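Local coordinates for protein aminotransferase, class I and II (Erwinia tasmaniensis, PDB 5Z0Q) that belongs to the class I and II aminotransferase family and binds pyridoxal-5'-phosphate in a two-chain assembly, at residues S24-K29 / D42-A47. Residues are numbered along the deposited sequence; the frame is centred on the assembly and turned at random.
Sequences SLKWKK and DTDFRA
The nearest CA atoms of the two segments are those of K26 and D42, 7.9 Å apart. Both segments are loop. Residues 24-29 precede the short strand 36-38 and residues 42-47 follow it, on the way to helix 49-59. The backbones stay well apart, and side chains bridge the gap. K26 reaches across with CG anti to its backbone N (chi1 -173°) and the rest of the chain extended. Its NZ donates to the backbone O of D42 at 3.1 Å, nearly in line with the carbonyl bond. That same carbonyl O also accepts from N366. NZ forms a salt bridge with D44 as well, but the bond to OD1 is weak at 3.5 Å. The aliphatic part of K26 runs past the D42 carboxylate, with CD 3.3 Å from OD1. K26 NZ stays 4.3 Å from D42 OD1, too far to count as an ion pair, though the opposite charges probably attract.

The family points to fold type I of PLP-dependent enzymes. The contact joins the loops before and after strand 36-38, outermost within this chain in the five-stranded sheet, and the D42 side chain is about 8 Å from a bound PLP. G65 of the second subunit packs on D42.

D44 is also bonded by W27. Its NE1 lies 3.0 Å from D44 OD1, and the N-H points almost straight at it (172°). The oxygen sits in the indole plane, at the ring edge. The carboxylate is turned 54° from the ring, and OD1 is met from above its plane. L373 of helix 371-385 touches both W27 and D44.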
loop_
_atom_site.group_PDB
_atom_site.type_symbol
_atom_site.label_atom_id
_atom_site.label_comp_id
_atom_site.label_asym_id
_atom_site.label_seq_id
_atom_site.Cartn_x
_atom_site.Cartn_y
_atom_site.Cartn_z
ATOM N N SER A 24 -12.937 -3.387 12.491
ATOM C CA SER A 24 -11.776 -4.042 13.079
ATOM C C SER A 24 -11.793 -5.538 12.795
ATOM O O SER A 24 -12.792 -6.220 13.048
ATOM C CB SER A 24 -11.738 -3.795 14.587
ATOM O OG SER A 24 -10.738 -4.585 15.207
ATOM N N LEU A 25 -10.678 -6.049 12.268
ATOM C CA LEU A 25 -10.554 -7.486 12.058
ATOM C C LEU A 25 -10.536 -8.238 13.381
ATOM O O LEU A 25 -10.908 -9.416 13.431
ATOM C CB LEU A 25 -9.287 -7.784 11.248
ATOM C CG LEU A 25 -8.958 -9.245 10.930
ATOM C CD1 LEU A 25 -10.126 -9.918 10.229
ATOM C CD2 LEU A 25 -7.699 -9.329 10.080
ATOM N N LYS A 26 -10.119 -7.572 14.460
ATOM C CA LYS A 26 -10.031 -8.228 15.761
ATOM C C LYS A 26 -11.408 -8.650 16.262
ATOM O O LYS A 26 -11.610 -9.803 16.653
ATOM C CB LYS A 26 -9.355 -7.293 16.766
ATOM C CG LYS A 26 -9.064 -7.935 18.112
ATOM C CD LYS A 26 -8.326 -6.979 19.034
ATOM C CE LYS A 26 -7.868 -7.681 20.303
ATOM N NZ LYS A 26 -7.126 -6.767 21.216
ATOM N N TRP A 27 -12.369 -7.727 16.250
ATOM C CA TRP A 27 -13.681 -7.963 16.837
ATOM C C TRP A 27 -14.704 -8.487 15.833
ATOM O O TRP A 27 -15.909 -8.399 16.094
ATOM C CB TRP A 27 -14.197 -6.682 17.491
ATOM C CG TRP A 27 -13.460 -6.324 18.740
ATOM C CD1 TRP A 27 -12.274 -5.658 18.832
ATOM C CD2 TRP A 27 -13.859 -6.620 20.082
ATOM N NE1 TRP A 27 -11.909 -5.521 20.148
ATOM C CE2 TRP A 27 -12.866 -6.103 20.936
ATOM C CE3 TRP A 27 -14.960 -7.273 20.645
ATOM C CZ2 TRP A 27 -12.942 -6.218 22.323
ATOM C CZ3 TRP A 27 -15.034 -7.386 22.020
ATOM C CH2 TRP A 27 -14.031 -6.861 22.844
ATOM N N LYS A 28 -14.258 -9.034 14.701
ATOM C CA LYS A 28 -15.171 -9.606 13.723
ATOM C C LYS A 28 -14.896 -11.067 13.396
ATOM O O LYS A 28 -15.747 -11.706 12.765
ATOM C CB LYS A 28 -15.154 -8.787 12.424
ATOM C CG LYS A 28 -16.152 -7.640 12.424
ATOM C CD LYS A 28 -16.172 -6.912 11.092
ATOM C CE LYS A 28 -17.375 -5.990 10.992
ATOM N NZ LYS A 28 -17.349 -5.170 9.749
ATOM N N LYS A 29 -13.748 -11.615 13.800
ATOM C CA LYS A 29 -13.508 -13.042 13.602
ATOM C C LYS A 29 -14.505 -13.873 14.398
ATOM O O LYS A 29 -15.104 -14.819 13.875
ATOM C CB LYS A 29 -12.073 -13.394 13.993
ATOM C CG LYS A 29 -11.747 -14.874 13.863
ATOM C CD LYS A 29 -10.289 -15.154 14.175
ATOM C CE LYS A 29 -9.963 -16.628 14.003
ATOM N NZ LYS A 29 -8.513 -16.899 14.206
ATOM N N ASP A 42 -3.080 -5.950 17.838
ATOM C CA ASP A 42 -3.435 -4.542 17.912
ATOM C C ASP A 42 -4.205 -4.312 19.203
ATOM O O ASP A 42 -4.849 -5.225 19.728
ATOM C CB ASP A 42 -4.253 -4.084 16.692
ATOM C CG ASP A 42 -5.653 -4.675 16.661
ATOM O OD1 ASP A 42 -5.858 -5.771 17.220
ATOM O OD2 ASP A 42 -6.550 -4.042 16.063
ATOM N N THR A 43 -4.120 -3.094 19.718
ATOM C CA THR A 43 -4.782 -2.768 20.970
ATOM C C THR A 43 -6.162 -2.175 20.708
ATOM O O THR A 43 -6.476 -1.725 19.604
ATOM C CB THR A 43 -3.934 -1.796 21.793
ATOM O OG1 THR A 43 -3.739 -0.581 21.059
ATOM C CG2 THR A 43 -2.578 -2.411 22.113
ATOM N N ASP A 44 -6.995 -2.193 21.748
ATOM C CA ASP A 44 -8.323 -1.601 21.700
ATOM C C ASP A 44 -8.325 -0.143 22.145
ATOM O O ASP A 44 -9.385 0.390 22.493
ATOM C CB ASP A 44 -9.293 -2.413 22.562
ATOM C CG ASP A 44 -9.426 -3.850 22.094
ATOM O OD1 ASP A 44 -9.331 -4.091 20.871
ATOM O OD2 ASP A 44 -9.626 -4.739 22.948
ATOM N N PHE A 45 -7.167 0.510 22.131
ATOM C CA PHE A 45 -7.029 1.857 22.663
ATOM C C PHE A 45 -7.253 2.898 21.575
ATOM O O PHE A 45 -6.749 2.766 20.455
ATOM C CB PHE A 45 -5.643 2.049 23.285
ATOM C CG PHE A 45 -5.323 1.059 24.369
ATOM C CD1 PHE A 45 -6.314 0.592 25.216
ATOM C CD2 PHE A 45 -4.031 0.592 24.537
ATOM C CE1 PHE A 45 -6.021 -0.321 26.213
ATOM C CE2 PHE A 45 -3.731 -0.320 25.532
ATOM C CZ PHE A 45 -4.727 -0.777 26.371
ATOM N N ARG A 46 -8.018 3.931 21.915
ATOM C CA ARG A 46 -8.190 5.070 21.025
ATOM C C ARG A 46 -6.853 5.768 20.804
ATOM O O ARG A 46 -6.037 5.887 21.722
ATOM C CB ARG A 46 -9.217 6.035 21.624
ATOM C CG ARG A 46 -9.310 7.399 20.961
ATOM C CD ARG A 46 -10.278 8.286 21.732
ATOM N NE ARG A 46 -10.167 9.696 21.370
ATOM C CZ ARG A 46 -10.958 10.309 20.495
ATOM N NH1 ARG A 46 -11.921 9.635 19.882
ATOM N NH2 ARG A 46 -10.782 11.597 20.230
ATOM N N ALA A 47 -6.624 6.216 19.570
ATOM C CA ALA A 47 -5.362 6.859 19.233
ATOM C C ALA A 47 -5.195 8.160 20.014
ATOM O O ALA A 47 -6.159 8.753 20.506
ATOM C CB ALA A 47 -5.283 7.131 17.731
#